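Local coordinates for protein projannalysin (Methanocaldococcus jannaschii, PDB 4JIX) that is the zymogen of a soluble zinc metallopeptidase of the minigluzincin type, which in its active form probably hydrolyses peptide bonds, at residues Ile15-Ile29 / Leu65-Lys79. The protein carries 1 engineered substitution. Sequence-based numbering, arbitrary orientation.
Sequences IVNEILISLNINESI and LHYIILHELIHFKIK. With ZN (zinc ion), chain C.
Ile-19 is the knob of this contact: its side chain drops into a hole on helix 65-78 walled by His-66, Ile-69, Leu-70 and Leu-73. CG1 lies anti to its own carbonyl carbon (chi1 -67°), which carries CD1 down to the floor, 3.6 Å from CG2 of Ile-69, while CG2 branches off toward CD1 of Leu-73. Helices 15-22 and 65-78 pack at -46°, their axes 9.9 Å apart at closest approach. Leu-73 CD1 in turn enters a hollow formed by Val-16, Ile-19 and Leu-20, 3.7 Å from CD2 of Leu-20. Leu-23 CD1 presses on Leu-73 CB (3.8 Å) between Leu-70 and Ile-74. Toward the start of both segments, CG2 of Ile-15 and CG2 of Val-16 converge on CD1 of Ile-69. After a Schellman motif at Asn-24 the chain crosses the C-terminal turns of helix 65-78; here the CG2 methyls of Ile-25 and Ile-29 each come within 3.6 Å of CE1 in the Phe-76 ring.

A water bridges Ser-22 OG and His-66 NE2, but the direct polar bonds lie at the C-terminal end of helix 65-78. The extended Lys-77 hydrogen-bonds through NZ to Leu-23 O (2.9 Å) from above the carbonyl plane and forms a salt bridge with Glu-90; a methionine in its place would probably leave that carbonyl without this donor and Glu-90 without this countercharge. Lys-79 NZ makes a salt bridge to the syn lone pair of Glu-27 OE1 (3.0 Å) and also donates to Phe-76 O. His-71 and His-75, the histidines of an HExxH sequence, bind zinc with His-83. Apolar interlocking thus backs the metal-bearing helix, while a lysine-carbonyl bond and a salt bridge fasten its end.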
loop_
_atom_site.group_PDB
_atom_site.type_symbol
_atom_site.label_atom_id
_atom_site.label_comp_id
_atom_site.label_asym_id
_atom_site.label_seq_id
_atom_site.Cartn_x
_atom_site.Cartn_y
_atom_site.Cartn_z
ATOM N N ILE A 15 10.549 11.143 -13.402
ATOM C CA ILE A 15 10.261 11.172 -11.970
ATOM C C ILE A 15 11.529 10.727 -11.206
ATOM O O ILE A 15 11.935 11.386 -10.241
ATOM C CB ILE A 15 9.017 10.307 -11.581
ATOM C CG1 ILE A 15 7.731 10.769 -12.338
ATOM C CG2 ILE A 15 8.806 10.315 -10.056
ATOM C CD1 ILE A 15 6.488 9.792 -12.218
ATOM N N VAL A 16 12.150 9.614 -11.650
ATOM C CA VAL A 16 13.374 9.067 -11.046
ATOM C C VAL A 16 14.508 10.110 -11.101
ATOM O O VAL A 16 15.109 10.392 -10.063
ATOM C CB VAL A 16 13.810 7.712 -11.680
ATOM C CG1 VAL A 16 15.132 7.223 -11.083
ATOM C CG2 VAL A 16 12.728 6.648 -11.496
ATOM N N ASN A 17 14.773 10.699 -12.290
ATOM C CA ASN A 17 15.867 11.656 -12.480
ATOM C C ASN A 17 15.711 12.912 -11.618
ATOM O O ASN A 17 16.706 13.382 -11.073
ATOM C CB ASN A 17 16.040 12.022 -13.965
ATOM C CG ASN A 17 16.588 10.861 -14.766
ATOM O OD1 ASN A 17 17.139 9.907 -14.226
ATOM N ND2 ASN A 17 16.429 10.889 -16.067
ATOM N N GLU A 18 14.476 13.408 -11.442
ATOM C CA GLU A 18 14.184 14.577 -10.611
ATOM C C GLU A 18 14.546 14.311 -9.135
ATOM O O GLU A 18 15.080 15.194 -8.466
ATOM C CB GLU A 18 12.704 14.966 -10.743
ATOM C CG GLU A 18 12.409 15.789 -11.988
ATOM C CD GLU A 18 10.947 16.002 -12.350
ATOM O OE1 GLU A 18 10.062 15.561 -11.582
ATOM O OE2 GLU A 18 10.690 16.609 -13.416
ATOM N N ILE A 19 14.285 13.088 -8.647
ATOM C CA ILE A 19 14.594 12.678 -7.266
ATOM C C ILE A 19 16.112 12.498 -7.107
ATOM O O ILE A 19 16.673 12.975 -6.119
ATOM C CB ILE A 19 13.785 11.424 -6.844
ATOM C CG1 ILE A 19 12.279 11.776 -6.766
ATOM C CG2 ILE A 19 14.273 10.839 -5.497
ATOM C CD1 ILE A 19 11.300 10.564 -6.903
ATOM N N LEU A 20 16.780 11.852 -8.083
ATOM C CA LEU A 20 18.248 11.722 -8.045
ATOM C C LEU A 20 18.892 13.109 -7.988
ATOM O O LEU A 20 19.858 13.291 -7.255
ATOM C CB LEU A 20 18.790 10.936 -9.250
ATOM C CG LEU A 20 18.387 9.464 -9.375
ATOM C CD1 LEU A 20 18.682 8.966 -10.783
ATOM C CD2 LEU A 20 19.130 8.571 -8.334
ATOM N N ILE A 21 18.327 14.104 -8.716
ATOM C CA ILE A 21 18.849 15.478 -8.703
ATOM C C ILE A 21 18.605 16.118 -7.317
ATOM O O ILE A 21 19.571 16.570 -6.709
ATOM C CB ILE A 21 18.299 16.366 -9.869
ATOM C CG1 ILE A 21 18.886 15.900 -11.226
ATOM C CG2 ILE A 21 18.637 17.870 -9.646
ATOM C CD1 ILE A 21 18.124 16.426 -12.550
ATOM N N SER A 22 17.339 16.092 -6.797
ATOM C CA SER A 22 16.991 16.709 -5.506
ATOM C C SER A 22 17.752 16.065 -4.335
ATOM O O SER A 22 18.147 16.774 -3.410
ATOM C CB SER A 22 15.484 16.670 -5.258
ATOM O OG SER A 22 15.032 15.345 -5.017
ATOM N N LEU A 23 18.016 14.742 -4.402
ATOM C CA LEU A 23 18.776 14.044 -3.361
ATOM C C LEU A 23 20.283 14.154 -3.565
ATOM O O LEU A 23 21.036 13.705 -2.704
ATOM C CB LEU A 23 18.389 12.558 -3.285
ATOM C CG LEU A 23 17.071 12.213 -2.580
ATOM C CD1 LEU A 23 16.782 10.724 -2.714
ATOM C CD2 LEU A 23 17.101 12.612 -1.088
ATOM N N ASN A 24 20.730 14.755 -4.687
ATOM C CA ASN A 24 22.149 14.928 -5.055
ATOM C C ASN A 24 22.884 13.559 -5.153
ATOM O O ASN A 24 23.975 13.376 -4.601
ATOM C CB ASN A 24 22.875 15.889 -4.093
ATOM C CG ASN A 24 24.205 16.404 -4.604
ATOM O OD1 ASN A 24 24.367 16.747 -5.781
ATOM N ND2 ASN A 24 25.190 16.469 -3.723
ATOM N N ILE A 25 22.256 12.595 -5.840
ATOM C CA ILE A 25 22.844 11.270 -6.078
ATOM C C ILE A 25 23.443 11.273 -7.501
ATOM O O ILE A 25 22.697 11.412 -8.487
ATOM C CB ILE A 25 21.800 10.118 -5.886
ATOM C CG1 ILE A 25 21.263 10.025 -4.426
ATOM C CG2 ILE A 25 22.367 8.756 -6.361
ATOM C CD1 ILE A 25 19.926 9.181 -4.268
ATOM N N ASN A 26 24.777 11.131 -7.613
ATOM C CA ASN A 26 25.417 11.056 -8.931
ATOM C C ASN A 26 25.887 9.630 -9.234
ATOM O O ASN A 26 26.595 9.406 -10.218
ATOM C CB ASN A 26 26.572 12.050 -9.124
ATOM C CG ASN A 26 27.002 12.142 -10.590
ATOM O OD1 ASN A 26 26.176 12.110 -11.513
ATOM N ND2 ASN A 26 28.296 12.147 -10.848
ATOM N N GLU A 27 25.498 8.656 -8.410
ATOM C CA GLU A 27 25.841 7.280 -8.733
ATOM C C GLU A 27 24.833 6.798 -9.749
ATOM O O GLU A 27 23.651 7.130 -9.642
ATOM C CB GLU A 27 25.839 6.381 -7.483
ATOM C CG GLU A 27 27.099 6.518 -6.653
ATOM C CD GLU A 27 27.009 5.737 -5.363
ATOM O OE1 GLU A 27 26.362 6.230 -4.410
ATOM O OE2 GLU A 27 27.529 4.600 -5.329
ATOM N N SER A 28 25.291 6.030 -10.731
ATOM C CA SER A 28 24.433 5.469 -11.770
ATOM C C SER A 28 23.513 4.383 -11.192
ATOM O O SER A 28 23.923 3.647 -10.294
ATOM C CB SER A 28 25.301 4.874 -12.880
ATOM O OG SER A 28 24.854 5.245 -14.168
ATOM N N ILE A 29 22.267 4.301 -11.672
ATOM C CA ILE A 29 21.349 3.244 -11.232
ATOM C C ILE A 29 20.682 2.604 -12.452
ATOM O O ILE A 29 20.646 3.191 -13.542
ATOM C CB ILE A 29 20.281 3.702 -10.191
ATOM C CG1 ILE A 29 19.325 4.783 -10.753
ATOM C CG2 ILE A 29 20.907 4.115 -8.864
ATOM C CD1 ILE A 29 17.916 4.831 -10.046
ATOM N N LEU A 65 3.834 7.755 -6.999
ATOM C CA LEU A 65 5.063 7.228 -7.620
ATOM C C LEU A 65 6.304 7.949 -7.094
ATOM O O LEU A 65 7.308 7.303 -6.828
ATOM C CB LEU A 65 5.007 7.338 -9.158
ATOM C CG LEU A 65 3.949 6.473 -9.854
ATOM C CD1 LEU A 65 3.887 6.788 -11.340
ATOM C CD2 LEU A 65 4.201 4.964 -9.626
ATOM N N HIS A 66 6.225 9.291 -6.953
ATOM C CA HIS A 66 7.313 10.121 -6.429
ATOM C C HIS A 66 7.691 9.681 -5.002
ATOM O O HIS A 66 8.872 9.542 -4.699
ATOM C CB HIS A 66 6.904 11.612 -6.442
ATOM C CG HIS A 66 7.885 12.511 -5.749
ATOM N ND1 HIS A 66 7.774 12.795 -4.396
ATOM C CD2 HIS A 66 8.972 13.149 -6.240
ATOM C CE1 HIS A 66 8.783 13.604 -4.114
ATOM N NE2 HIS A 66 9.537 13.837 -5.189
ATOM N N TYR A 67 6.686 9.492 -4.136
ATOM C CA TYR A 67 6.885 9.097 -2.739
ATOM C C TYR A 67 7.570 7.726 -2.625
ATOM O O TYR A 67 8.455 7.554 -1.779
ATOM C CB TYR A 67 5.536 9.058 -1.983
ATOM C CG TYR A 67 5.708 8.819 -0.493
ATOM C CD1 TYR A 67 5.922 9.883 0.385
ATOM C CD2 TYR A 67 5.706 7.526 0.034
ATOM C CE1 TYR A 67 6.123 9.667 1.749
ATOM C CE2 TYR A 67 5.902 7.299 1.398
ATOM C CZ TYR A 67 6.101 8.376 2.251
ATOM O OH TYR A 67 6.309 8.167 3.594
ATOM N N ILE A 68 7.122 6.757 -3.447
ATOM C CA ILE A 68 7.617 5.375 -3.480
ATOM C C ILE A 68 9.099 5.375 -3.910
ATOM O O ILE A 68 9.922 4.739 -3.256
ATOM C CB ILE A 68 6.723 4.523 -4.437
ATOM C CG1 ILE A 68 5.336 4.215 -3.805
ATOM C CG2 ILE A 68 7.415 3.231 -4.883
ATOM C CD1 ILE A 68 4.241 3.774 -4.897
ATOM N N ILE A 69 9.416 6.074 -5.016
ATOM C CA ILE A 69 10.778 6.165 -5.554
ATOM C C ILE A 69 11.667 6.904 -4.549
ATOM O O ILE A 69 12.801 6.475 -4.332
ATOM C CB ILE A 69 10.795 6.828 -6.960
ATOM C CG1 ILE A 69 10.051 5.950 -7.997
ATOM C CG2 ILE A 69 12.241 7.112 -7.430
ATOM C CD1 ILE A 69 9.570 6.724 -9.272
ATOM N N LEU A 70 11.162 8.016 -3.954
ATOM C CA LEU A 70 11.876 8.788 -2.931
ATOM C C LEU A 70 12.276 7.878 -1.769
ATOM O O LEU A 70 13.410 7.961 -1.307
ATOM C CB LEU A 70 11.016 9.953 -2.407
ATOM C CG LEU A 70 11.632 10.866 -1.325
ATOM C CD1 LEU A 70 12.839 11.689 -1.857
ATOM C CD2 LEU A 70 10.574 11.802 -0.728
ATOM N N HIS A 71 11.362 7.011 -1.312
ATOM C CA HIS A 71 11.666 6.072 -0.223
ATOM C C HIS A 71 12.898 5.211 -0.575
ATOM O O HIS A 71 13.836 5.137 0.213
ATOM C CB HIS A 71 10.457 5.153 0.094
ATOM C CG HIS A 71 10.710 4.234 1.260
ATOM N ND1 HIS A 71 10.268 4.545 2.533
ATOM C CD2 HIS A 71 11.393 3.067 1.307
ATOM C CE1 HIS A 71 10.658 3.540 3.308
ATOM N NE2 HIS A 71 11.374 2.641 2.619
ATOM N N GLU A 72 12.884 4.562 -1.743
ATOM C CA GLU A 72 13.998 3.682 -2.141
ATOM C C GLU A 72 15.320 4.421 -2.296
ATOM O O GLU A 72 16.381 3.870 -1.987
ATOM C CB GLU A 72 13.699 2.990 -3.480
ATOM C CG GLU A 72 12.337 2.329 -3.564
ATOM C CD GLU A 72 12.088 1.259 -2.531
ATOM O OE1 GLU A 72 13.064 0.735 -1.951
ATOM O OE2 GLU A 72 10.900 0.981 -2.263
ATOM N N LEU A 73 15.256 5.633 -2.863
ATOM C CA LEU A 73 16.456 6.380 -3.168
ATOM C C LEU A 73 17.043 7.048 -1.927
ATOM O O LEU A 73 18.255 7.237 -1.897
ATOM C CB LEU A 73 16.237 7.355 -4.340
ATOM C CG LEU A 73 15.975 6.662 -5.713
ATOM C CD1 LEU A 73 15.855 7.672 -6.833
ATOM C CD2 LEU A 73 17.083 5.626 -6.068
ATOM N N ILE A 74 16.234 7.304 -0.877
ATOM C CA ILE A 74 16.773 7.799 0.399
ATOM C C ILE A 74 17.684 6.691 0.975
ATOM O O ILE A 74 18.816 6.990 1.352
ATOM C CB ILE A 74 15.680 8.268 1.406
ATOM C CG1 ILE A 74 15.047 9.599 0.924
ATOM C CG2 ILE A 74 16.274 8.440 2.841
ATOM C CD1 ILE A 74 13.752 9.948 1.651
ATOM N N HIS A 75 17.223 5.412 0.947
ATOM C CA HIS A 75 18.027 4.266 1.392
ATOM C C HIS A 75 19.374 4.249 0.653
ATOM O O HIS A 75 20.415 4.075 1.278
ATOM C CB HIS A 75 17.300 2.928 1.133
ATOM C CG HIS A 75 16.204 2.612 2.095
ATOM N ND1 HIS A 75 16.450 2.465 3.447
ATOM C CD2 HIS A 75 14.894 2.382 1.859
ATOM C CE1 HIS A 75 15.287 2.152 3.991
ATOM N NE2 HIS A 75 14.322 2.093 3.076
ATOM N N PHE A 76 19.338 4.423 -0.676
ATOM C CA PHE A 76 20.543 4.416 -1.487
ATOM C C PHE A 76 21.458 5.577 -1.089
ATOM O O PHE A 76 22.663 5.365 -0.931
ATOM C CB PHE A 76 20.207 4.460 -2.991
ATOM C CG PHE A 76 21.410 4.400 -3.913
ATOM C CD1 PHE A 76 21.490 5.221 -5.035
ATOM C CD2 PHE A 76 22.443 3.486 -3.684
ATOM C CE1 PHE A 76 22.584 5.142 -5.904
ATOM C CE2 PHE A 76 23.534 3.405 -4.557
ATOM C CZ PHE A 76 23.603 4.243 -5.653
ATOM N N LYS A 77 20.882 6.781 -0.868
ATOM C CA LYS A 77 21.678 7.950 -0.488
ATOM C C LYS A 77 22.401 7.772 0.868
ATOM O O LYS A 77 23.581 8.099 0.968
ATOM C CB LYS A 77 20.817 9.221 -0.441
ATOM C CG LYS A 77 21.684 10.479 -0.470
ATOM C CD LYS A 77 20.991 11.638 0.149
ATOM C CE LYS A 77 21.902 12.834 0.236
ATOM N NZ LYS A 77 21.115 14.090 0.158
ATOM N N ILE A 78 21.696 7.275 1.895
ATOM C CA ILE A 78 22.257 7.145 3.245
ATOM C C ILE A 78 23.046 5.821 3.437
ATOM O O ILE A 78 23.649 5.621 4.496
ATOM C CB ILE A 78 21.146 7.315 4.322
ATOM C CG1 ILE A 78 20.113 6.152 4.291
ATOM C CG2 ILE A 78 20.480 8.701 4.183
ATOM C CD1 ILE A 78 19.197 6.050 5.458
ATOM N N LYS A 79 23.038 4.934 2.424
ATOM C CA LYS A 79 23.710 3.630 2.454
ATOM C C LYS A 79 23.221 2.806 3.668
ATOM O O LYS A 79 24.019 2.291 4.458
ATOM C CB LYS A 79 25.258 3.778 2.444
ATOM C CG LYS A 79 25.817 4.583 1.238
ATOM C CD LYS A 79 25.594 3.862 -0.114
ATOM C CE LYS A 79 26.137 4.605 -1.324
ATOM N NZ LYS A 79 25.343 5.809 -1.652
HETATM ZN ZN ZN C . 12.486 1.068 3.414
HETATM O O HOH W 1 12.080 15.569 -5.651
HETATM O O HOH W 2 10.639 -0.047 3.744
#